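PDB 5OCS: putative NADH-depentdent flavin oxidoreductase, which is an FMN-binding ene-reductase of the Old Yellow Enzyme family that probably draws its reducing equivalents from a nicotinamide cofactor such as NADPH. Local coordinates for residues S109-W114 with G118-D123; E213-V218 with H252-R257; W333-A338 with V345-Q350. All coordinates share one frame; numbering follows the deposited sequence.

Contact 1: residues S109-W114 with G118-D123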
loop_
_atom_site.group_PDB
_atom_site.type_symbol
_atom_site.label_atom_id
_atom_site.label_comp_id
_atom_site.label_asym_id
_atom_site.label_seq_id
_atom_site.Cartn_x
_atom_site.Cartn_y
_atom_site.Cartn_z
ATOM N N SER D 109 4.488 28.880 3.639
ATOM C CA SER D 109 5.502 29.013 4.667
ATOM C C SER D 109 4.929 28.609 6.017
ATOM O O SER D 109 5.059 29.346 7.019
ATOM C CB SER D 109 6.052 30.459 4.679
ATOM O OG SER D 109 7.141 30.559 5.562
ATOM N N SER D 110 4.230 27.463 6.041
ATOM C CA SER D 110 3.612 26.938 7.259
ATOM C C SER D 110 4.184 25.552 7.621
ATOM O O SER D 110 4.863 24.898 6.830
ATOM C CB SER D 110 2.118 26.821 7.086
ATOM O OG SER D 110 1.555 28.102 6.864
ATOM N N GLU D 111 3.911 25.134 8.847
ATOM C CA GLU D 111 4.378 23.841 9.359
ATOM C C GLU D 111 3.413 22.764 8.905
ATOM O O GLU D 111 2.240 23.043 8.632
ATOM C CB GLU D 111 4.432 23.850 10.899
ATOM C CG GLU D 111 5.434 24.821 11.499
ATOM C CD GLU D 111 6.902 24.387 11.364
ATOM O OE1 GLU D 111 7.256 23.464 10.597
ATOM O OE2 GLU D 111 7.766 25.023 11.982
ATOM N N ALA D 112 3.914 21.540 8.819
ATOM C CA ALA D 112 3.096 20.359 8.584
ATOM C C ALA D 112 2.164 20.080 9.778
ATOM O O ALA D 112 2.376 20.626 10.880
ATOM C CB ALA D 112 4.006 19.167 8.282
ATOM N N PRO D 113 1.083 19.288 9.569
ATOM C CA PRO D 113 0.071 19.114 10.656
ATOM C C PRO D 113 0.669 18.599 11.960
ATOM O O PRO D 113 0.357 19.109 13.031
ATOM C CB PRO D 113 -0.902 18.088 10.061
ATOM C CG PRO D 113 -0.806 18.302 8.568
ATOM C CD PRO D 113 0.636 18.669 8.305
ATOM N N TRP D 114 1.534 17.594 11.870
ATOM C CA TRP D 114 2.181 17.029 13.070
ATOM C C TRP D 114 3.123 18.008 13.772
ATOM O O TRP D 114 3.465 17.783 14.939
ATOM C CB TRP D 114 2.914 15.707 12.796
ATOM C CG TRP D 114 3.735 15.689 11.533
ATOM C CD1 TRP D 114 5.042 16.075 11.366
ATOM C CD2 TRP D 114 3.279 15.263 10.250
ATOM N NE1 TRP D 114 5.404 15.939 10.057
ATOM C CE2 TRP D 114 4.342 15.439 9.349
ATOM C CE3 TRP D 114 2.047 14.794 9.761
ATOM C CZ2 TRP D 114 4.229 15.109 7.990
ATOM C CZ3 TRP D 114 1.933 14.480 8.441
ATOM C CH2 TRP D 114 3.025 14.616 7.562
ATOM N N GLY D 118 1.497 25.865 12.142
ATOM C CA GLY D 118 1.683 27.323 12.306
ATOM C C GLY D 118 2.493 27.970 11.210
ATOM O O GLY D 118 3.181 27.294 10.448
ATOM N N GLN D 119 2.373 29.291 11.093
ATOM C CA GLN D 119 3.203 30.042 10.195
ATOM C C GLN D 119 4.652 30.008 10.639
ATOM O O GLN D 119 4.943 30.151 11.833
ATOM C CB GLN D 119 2.755 31.502 10.117
ATOM C CG GLN D 119 3.313 32.248 8.923
ATOM C CD GLN D 119 2.987 33.738 8.930
ATOM O OE1 GLN D 119 3.289 34.466 9.907
ATOM N NE2 GLN D 119 2.407 34.209 7.839
ATOM N N ILE D 120 5.549 29.822 9.671
ATOM C CA ILE D 120 6.970 30.010 9.838
ATOM C C ILE D 120 7.268 31.405 9.289
ATOM O O ILE D 120 7.025 31.697 8.113
ATOM C CB ILE D 120 7.806 28.945 9.092
ATOM C CG1 ILE D 120 7.270 27.523 9.381
ATOM C CG2 ILE D 120 9.278 29.066 9.502
ATOM C CD1 ILE D 120 7.910 26.419 8.545
ATOM N N ARG D 121 7.814 32.281 10.131
ATOM C CA ARG D 121 8.057 33.667 9.696
ATOM C C ARG D 121 9.143 33.705 8.615
ATOM O O ARG D 121 10.035 32.853 8.619
ATOM C CB ARG D 121 8.510 34.560 10.877
ATOM C CG ARG D 121 7.544 34.674 12.051
ATOM C CD ARG D 121 8.165 35.536 13.168
ATOM N NE ARG D 121 8.902 36.662 12.581
ATOM C CZ ARG D 121 8.419 37.890 12.335
ATOM N NH1 ARG D 121 7.186 38.260 12.700
ATOM N NH2 ARG D 121 9.211 38.791 11.762
ATOM N N PRO D 122 9.129 34.723 7.726
ATOM C CA PRO D 122 10.194 34.822 6.718
ATOM C C PRO D 122 11.631 34.793 7.273
ATOM O O PRO D 122 12.529 34.257 6.612
ATOM C CB PRO D 122 9.901 36.154 6.024
ATOM C CG PRO D 122 8.460 36.388 6.254
ATOM C CD PRO D 122 8.159 35.821 7.601
ATOM N N ASP D 123 11.811 35.339 8.478
ATOM C CA ASP D 123 13.132 35.424 9.155
ATOM C C ASP D 123 13.520 34.230 10.053
ATOM O O ASP D 123 14.599 34.238 10.654
ATOM C CB ASP D 123 13.227 36.738 9.967
ATOM C CG ASP D 123 12.190 36.837 11.105
ATOM O OD1 ASP D 123 11.671 35.814 11.602
ATOM O OD2 ASP D 123 11.895 37.973 11.524
#

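Contact 2: residues E213-V218 with H252-R257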
loop_
_atom_site.group_PDB
_atom_site.type_symbol
_atom_site.label_atom_id
_atom_site.label_comp_id
_atom_site.label_asym_id
_atom_site.label_seq_id
_atom_site.Cartn_x
_atom_site.Cartn_y
_atom_site.Cartn_z
ATOM N N GLU D 213 -7.370 33.528 -15.620
ATOM C CA GLU D 213 -6.100 33.686 -16.395
ATOM C C GLU D 213 -5.191 32.477 -16.199
ATOM O O GLU D 213 -4.582 31.957 -17.143
ATOM C CB GLU D 213 -5.329 34.938 -16.027
ATOM C CG GLU D 213 -6.014 36.206 -16.547
ATOM C CD GLU D 213 -5.391 37.460 -16.048
ATOM O OE1 GLU D 213 -4.437 37.371 -15.241
ATOM O OE2 GLU D 213 -5.850 38.552 -16.474
ATOM N N VAL D 214 -5.103 32.033 -14.949
ATOM C CA VAL D 214 -4.222 30.902 -14.625
ATOM C C VAL D 214 -4.764 29.663 -15.290
ATOM O O VAL D 214 -3.989 28.932 -15.975
ATOM C CB VAL D 214 -4.080 30.697 -13.103
ATOM C CG1 VAL D 214 -3.260 29.442 -12.775
ATOM C CG2 VAL D 214 -3.395 31.905 -12.522
ATOM N N PHE D 215 -6.068 29.405 -15.109
ATOM C CA PHE D 215 -6.700 28.259 -15.745
ATOM C C PHE D 215 -6.450 28.302 -17.256
ATOM O O PHE D 215 -6.068 27.283 -17.860
ATOM C CB PHE D 215 -8.203 28.196 -15.510
ATOM C CG PHE D 215 -8.865 27.172 -16.342
ATOM C CD1 PHE D 215 -8.919 25.853 -15.918
ATOM C CD2 PHE D 215 -9.366 27.501 -17.587
ATOM C CE1 PHE D 215 -9.452 24.888 -16.724
ATOM C CE2 PHE D 215 -9.905 26.536 -18.398
ATOM C CZ PHE D 215 -9.958 25.223 -17.960
ATOM N N ASP D 216 -6.696 29.458 -17.875
ATOM C CA ASP D 216 -6.470 29.590 -19.339
ATOM C C ASP D 216 -5.060 29.305 -19.741
ATOM O O ASP D 216 -4.834 28.622 -20.734
ATOM C CB ASP D 216 -6.850 31.008 -19.841
ATOM C CG ASP D 216 -8.357 31.229 -19.865
ATOM O OD1 ASP D 216 -9.121 30.235 -19.850
ATOM O OD2 ASP D 216 -8.774 32.418 -19.928
ATOM N N ALA D 217 -4.104 29.793 -18.969
ATOM C CA ALA D 217 -2.720 29.563 -19.287
ATOM C C ALA D 217 -2.326 28.097 -19.197
ATOM O O ALA D 217 -1.580 27.600 -20.056
ATOM C CB ALA D 217 -1.829 30.408 -18.415
ATOM N N VAL D 218 -2.842 27.411 -18.175
ATOM C CA VAL D 218 -2.637 25.974 -18.021
ATOM C C VAL D 218 -3.283 25.191 -19.154
ATOM O O VAL D 218 -2.677 24.261 -19.718
ATOM C CB VAL D 218 -3.160 25.488 -16.657
ATOM C CG1 VAL D 218 -3.249 23.958 -16.620
ATOM C CG2 VAL D 218 -2.247 26.015 -15.536
ATOM N N HIS D 252 -19.638 28.211 -14.768
ATOM C CA HIS D 252 -20.053 28.602 -16.150
ATOM C C HIS D 252 -18.859 29.100 -16.976
ATOM O O HIS D 252 -18.695 28.732 -18.156
ATOM C CB HIS D 252 -21.192 29.680 -16.173
ATOM C CG HIS D 252 -22.559 29.161 -15.816
ATOM N ND1 HIS D 252 -23.238 28.241 -16.580
ATOM C CD2 HIS D 252 -23.384 29.472 -14.792
ATOM C CE1 HIS D 252 -24.411 27.988 -16.033
ATOM N NE2 HIS D 252 -24.518 28.709 -14.935
ATOM N N GLU D 253 -18.029 29.954 -16.391
ATOM C CA GLU D 253 -16.846 30.432 -17.083
ATOM C C GLU D 253 -15.879 29.323 -17.405
ATOM O O GLU D 253 -15.351 29.282 -18.519
ATOM C CB GLU D 253 -16.134 31.512 -16.315
ATOM C CG GLU D 253 -16.806 32.866 -16.401
ATOM C CD GLU D 253 -16.809 33.423 -17.816
ATOM O OE1 GLU D 253 -15.875 33.186 -18.607
ATOM O OE2 GLU D 253 -17.797 34.071 -18.145
ATOM N N LEU D 254 -15.678 28.413 -16.447
ATOM C CA LEU D 254 -14.788 27.261 -16.686
ATOM C C LEU D 254 -15.275 26.440 -17.885
ATOM O O LEU D 254 -14.490 26.094 -18.769
ATOM C CB LEU D 254 -14.708 26.379 -15.437
ATOM C CG LEU D 254 -13.923 27.045 -14.308
ATOM C CD1 LEU D 254 -14.173 26.356 -12.979
ATOM C CD2 LEU D 254 -12.452 27.032 -14.629
ATOM N N LYS D 255 -16.570 26.178 -17.929
ATOM C CA LYS D 255 -17.151 25.446 -19.056
ATOM C C LYS D 255 -16.921 26.149 -20.396
ATOM O O LYS D 255 -16.509 25.521 -21.372
ATOM C CB LYS D 255 -18.628 25.209 -18.826
ATOM C CG LYS D 255 -19.291 24.437 -19.945
ATOM C CD LYS D 255 -20.638 23.917 -19.540
ATOM C CE LYS D 255 -21.310 23.188 -20.705
ATOM N NZ LYS D 255 -22.404 22.345 -20.154
ATOM N N ALA D 256 -17.150 27.452 -20.443
ATOM C CA ALA D 256 -16.950 28.235 -21.671
ATOM C C ALA D 256 -15.487 28.302 -22.080
ATOM O O ALA D 256 -15.167 28.435 -23.263
ATOM C CB ALA D 256 -17.471 29.657 -21.476
ATOM N N ARG D 257 -14.579 28.178 -21.118
ATOM C CA ARG D 257 -13.173 28.193 -21.409
ATOM C C ARG D 257 -12.566 26.790 -21.584
ATOM O O ARG D 257 -11.384 26.662 -21.622
ATOM C CB ARG D 257 -12.440 28.983 -20.328
ATOM C CG ARG D 257 -12.766 30.487 -20.403
ATOM C CD ARG D 257 -12.332 31.212 -19.163
ATOM N NE ARG D 257 -12.988 32.523 -19.025
ATOM C CZ ARG D 257 -12.366 33.695 -18.908
ATOM N NH1 ARG D 257 -11.044 33.793 -18.908
ATOM N NH2 ARG D 257 -13.090 34.800 -18.760
HETATM O O HOH W 1 -9.293 28.374 -21.900
#

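Contact 3: residues W333-A338 with V345-Q350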
loop_
_atom_site.group_PDB
_atom_site.type_symbol
_atom_site.label_atom_id
_atom_site.label_comp_id
_atom_site.label_asym_id
_atom_site.label_seq_id
_atom_site.Cartn_x
_atom_site.Cartn_y
_atom_site.Cartn_z
ATOM N N TRP D 333 -10.323 0.568 -0.346
ATOM C CA TRP D 333 -11.716 1.012 -0.325
ATOM C C TRP D 333 -12.512 0.665 -1.595
ATOM O O TRP D 333 -13.659 0.143 -1.486
ATOM C CB TRP D 333 -11.814 2.524 -0.026
ATOM C CG TRP D 333 -13.227 2.990 0.303
ATOM C CD1 TRP D 333 -13.755 3.112 1.535
ATOM C CD2 TRP D 333 -14.267 3.359 -0.624
ATOM N NE1 TRP D 333 -15.061 3.530 1.462
ATOM C CE2 TRP D 333 -15.401 3.703 0.151
ATOM C CE3 TRP D 333 -14.336 3.463 -2.023
ATOM C CZ2 TRP D 333 -16.599 4.125 -0.417
ATOM C CZ3 TRP D 333 -15.549 3.883 -2.604
ATOM C CH2 TRP D 333 -16.661 4.201 -1.779
ATOM N N PRO D 334 -11.932 0.860 -2.790
ATOM C CA PRO D 334 -12.727 0.530 -3.976
ATOM C C PRO D 334 -12.961 -0.969 -4.104
ATOM O O PRO D 334 -14.046 -1.384 -4.552
ATOM C CB PRO D 334 -11.915 1.094 -5.153
ATOM C CG PRO D 334 -10.952 2.104 -4.507
ATOM C CD PRO D 334 -10.660 1.529 -3.155
ATOM N N TRP D 335 -12.009 -1.807 -3.675
ATOM C CA TRP D 335 -12.311 -3.263 -3.658
ATOM C C TRP D 335 -13.515 -3.607 -2.717
ATOM O O TRP D 335 -14.449 -4.378 -3.056
ATOM C CB TRP D 335 -11.143 -4.063 -3.145
ATOM C CG TRP D 335 -9.852 -3.959 -3.890
ATOM C CD1 TRP D 335 -9.514 -3.109 -4.899
ATOM C CD2 TRP D 335 -8.683 -4.727 -3.589
ATOM N NE1 TRP D 335 -8.207 -3.344 -5.288
ATOM C CE2 TRP D 335 -7.690 -4.348 -4.503
ATOM C CE3 TRP D 335 -8.410 -5.746 -2.661
ATOM C CZ2 TRP D 335 -6.403 -4.920 -4.478
ATOM C CZ3 TRP D 335 -7.155 -6.302 -2.641
ATOM C CH2 TRP D 335 -6.168 -5.886 -3.550
ATOM N N HIS D 336 -13.479 -3.008 -1.538
ATOM C CA HIS D 336 -14.483 -3.239 -0.495
ATOM C C HIS D 336 -15.826 -2.702 -0.927
ATOM O O HIS D 336 -16.849 -3.405 -0.710
ATOM C CB HIS D 336 -14.012 -2.701 0.822
ATOM C CG HIS D 336 -12.742 -3.330 1.265
ATOM N ND1 HIS D 336 -11.829 -2.688 2.070
ATOM C CD2 HIS D 336 -12.182 -4.511 0.916
ATOM C CE1 HIS D 336 -10.790 -3.486 2.270
ATOM N NE2 HIS D 336 -10.990 -4.609 1.585
ATOM N N ALA D 337 -15.812 -1.558 -1.627
ATOM C CA ALA D 337 -17.041 -1.016 -2.202
ATOM C C ALA D 337 -17.640 -1.902 -3.310
ATOM O O ALA D 337 -18.887 -2.127 -3.381
ATOM C CB ALA D 337 -16.860 0.430 -2.684
ATOM N N ALA D 338 -16.774 -2.391 -4.188
ATOM C CA ALA D 338 -17.185 -3.257 -5.267
ATOM C C ALA D 338 -17.802 -4.536 -4.712
ATOM O O ALA D 338 -18.873 -4.973 -5.224
ATOM C CB ALA D 338 -16.005 -3.579 -6.172
ATOM N N VAL D 345 -13.312 -4.897 -9.891
ATOM C CA VAL D 345 -12.278 -3.884 -9.887
ATOM C C VAL D 345 -11.030 -4.486 -10.504
ATOM O O VAL D 345 -10.863 -5.700 -10.496
ATOM C CB VAL D 345 -11.863 -3.412 -8.475
ATOM C CG1 VAL D 345 -12.774 -2.307 -7.950
ATOM C CG2 VAL D 345 -11.752 -4.595 -7.501
ATOM N N ASN D 346 -10.169 -3.615 -11.009
ATOM C CA ASN D 346 -8.817 -3.986 -11.403
ATOM C C ASN D 346 -7.939 -4.061 -10.189
ATOM O O ASN D 346 -7.804 -3.078 -9.480
ATOM C CB ASN D 346 -8.215 -2.903 -12.269
ATOM C CG ASN D 346 -8.772 -2.905 -13.625
ATOM O OD1 ASN D 346 -8.437 -3.757 -14.419
ATOM N ND2 ASN D 346 -9.643 -1.943 -13.915
ATOM N N ALA D 347 -7.372 -5.227 -9.938
ATOM C CA ALA D 347 -6.452 -5.402 -8.839
ATOM C C ALA D 347 -5.183 -6.020 -9.459
ATOM O O ALA D 347 -5.254 -6.746 -10.446
ATOM C CB ALA D 347 -7.025 -6.306 -7.742
ATOM N N PRO D 348 -4.029 -5.690 -8.870
ATOM C CA PRO D 348 -2.810 -6.285 -9.389
ATOM C C PRO D 348 -2.844 -7.797 -9.206
ATOM O O PRO D 348 -3.295 -8.282 -8.149
ATOM C CB PRO D 348 -1.723 -5.659 -8.514
ATOM C CG PRO D 348 -2.388 -5.209 -7.296
ATOM C CD PRO D 348 -3.781 -4.870 -7.684
ATOM N N LYS D 349 -2.320 -8.516 -10.198
ATOM C CA LYS D 349 -2.284 -9.988 -10.166
ATOM C C LYS D 349 -1.636 -10.535 -8.916
ATOM O O LYS D 349 -1.960 -11.632 -8.475
ATOM C CB LYS D 349 -1.546 -10.529 -11.404
ATOM C CG LYS D 349 -0.080 -10.062 -11.530
ATOM C CD LYS D 349 0.497 -10.171 -12.951
ATOM C CE LYS D 349 1.831 -9.456 -13.041
ATOM N NZ LYS D 349 2.331 -9.436 -14.437
ATOM N N GLN D 350 -0.649 -9.810 -8.368
ATOM C CA GLN D 350 0.046 -10.269 -7.149
ATOM C C GLN D 350 -0.898 -10.458 -5.947
ATOM O O GLN D 350 -0.569 -11.177 -4.979
ATOM C CB GLN D 350 1.150 -9.316 -6.715
ATOM C CG GLN D 350 2.337 -9.157 -7.647
ATOM C CD GLN D 350 2.140 -8.161 -8.811
ATOM O OE1 GLN D 350 1.019 -7.714 -9.128
ATOM N NE2 GLN D 350 3.229 -7.889 -9.521
#

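Contact 1: residues S109-W114 with G118-D123
Ser109 and Ile120 hold each other by two hydrogen bonds in a long loop of this flavin-binding TIM barrel, between strands 96-102 and 131-132. Ile120 N donates to Ser109 O at 2.7 Å, and Ser109 OG returns a bond of 2.8 Å to Ile120 O. The small hydroxyl reaches that oxygen because it stands opposite its own backbone N (chi1 -173°); it also accepts from the backbone N of Trp128.

Ser110 faces Gln119 in a single antiparallel bridge, as a non-hydrogen-bonded pair with CA atoms 4.3 Å apart. Its CA makes a bent CH...O contact with Gly118 O, while its hydroxyl turns to Lys107 O.

Glu111 N completes the pattern with a bond of 2.8 Å to Gly118 O. The Glu111 side chain folds back at chi2 (-74°) and crosses Ile120 at about a right angle, putting Glu111 CD 3.6 Å from Ile120 CD1. Ile120 thus offers an apolar branch against the carboxylate's carbon, and Arg126 takes OE2 in a salt bridge.

The chemistry is mixed: backbone bonds and one serine hydroxyl fix the alignment of the two loop segments, while Ile120 lies against one side of a carboxylate whose charge is probably balanced by Arg126.

Contact 2: residues E213-V218 with H252-R257
Phe215 and Leu254 meet between two neighbouring helices on the outside of the (beta/alpha)8, or TIM, barrel: helix 204-221 and helix 244-256, which come before and after strand 228-233. The methyl CD2 of Leu254 sits over one face of the Phe215 ring in a CH-pi contact, 4.0 Å from the centroid and 15° off the normal, displaced toward the rim. The ring comes to lie between the helices because its CG is opposite the backbone N (chi1 170°). Both side chains also rest on Met230 of the intervening strand, so a flat aromatic and a branched aliphatic suit this buried layer of helix on strand.

A different part of the ring meets the end of helix 244-256. Arg257, the first residue to leave helical geometry there, brings its carbonyl oxygen to the ring edge, near the ring plane, 3.5 Å from Phe215 CE2.

Toward the surface the packing gives way to charge. The Asp216 carboxylate and the Arg257 guanidinium lie almost coplanar, 9° apart, although the two side chains run at about a right angle. Arg257 NH1 reaches Asp216 OD2 from the syn side at 2.8 Å in a salt bridge whose hydrogen bond is bent. An arginine suits the place because its chain, extended from CG to NE, has nitrogens for two acids: NE and NH2 both grip OE1 of Glu253, one turn back on the same helix. Arg257 NE meets the anti lone pair of Glu253 OE1 at 3.0 Å. Such a network would probably keep the guanidinium from rotating. The other Asp216 oxygen is tied to the helix end by a water that donates to Asp216 OD1 at 2.8 Å and to Arg257 O at 2.7 Å.

Contact 3: residues W333-A338 with V345-Q350
Trp335 and Val345 pack where helix 333-341, which follows the last strand of the TIM barrel, meets the C-terminal segment that runs on from it. Apolar packing carries the contact.

Polar interactions lie outside the pair of segments: Val345 bonds through its backbone to Leu362 and Lys364.

The aliphatic part centres on Val345, whose two methyls divide the work. Val345 CG1 points at the helix, lying 3.9 Å from Ala338 CB and 3.7 Å from Pro334 O. Val345 CG2 goes to the indole instead, touching Trp335 CD1 at 3.7 Å. A beta-branched residue suits the spot, since one side chain serves both the helix backbone and the ring. Ala338, with only a methyl, lets the C-terminal segment lie close to the helix.

The aromatic part is the indole itself, laid along that segment. With CG opposite the carbonyl carbon (chi1 -59°), the ring leans from the helix so that its five-membered ring meets Val345 and its six-membered ring the residues beyond. Ala347 CB approaches Trp335 CZ2 obliquely at 3.6 Å. Elsewhere the indole stacks edge-to-face with Phe363 and packs on Leu328 of the second subunit. At the far edge of the indole, near its plane, Pro348 CD stands 4.1 Å from Trp335 CZ2.

From the N terminus, the three contacts follow in series, with none nested in or crossing another. Contact 1 closes a short excursion inside the long loop after strand 96-102. Contact 2 closes a longer loop that includes strand 228-233, joining successive outer helices of the barrel. Contact 3 closes the short connection that follows helix 333-341, fastening the C-terminal segment to that helix. Contacts 2 and 3 lie on opposite sides of the chain's centre, their centres about 35 Å apart. Contacts 1 and 3 do not touch within the chain, yet both reach the second subunit, where Trp114 packs on Lys349 of the partner copy.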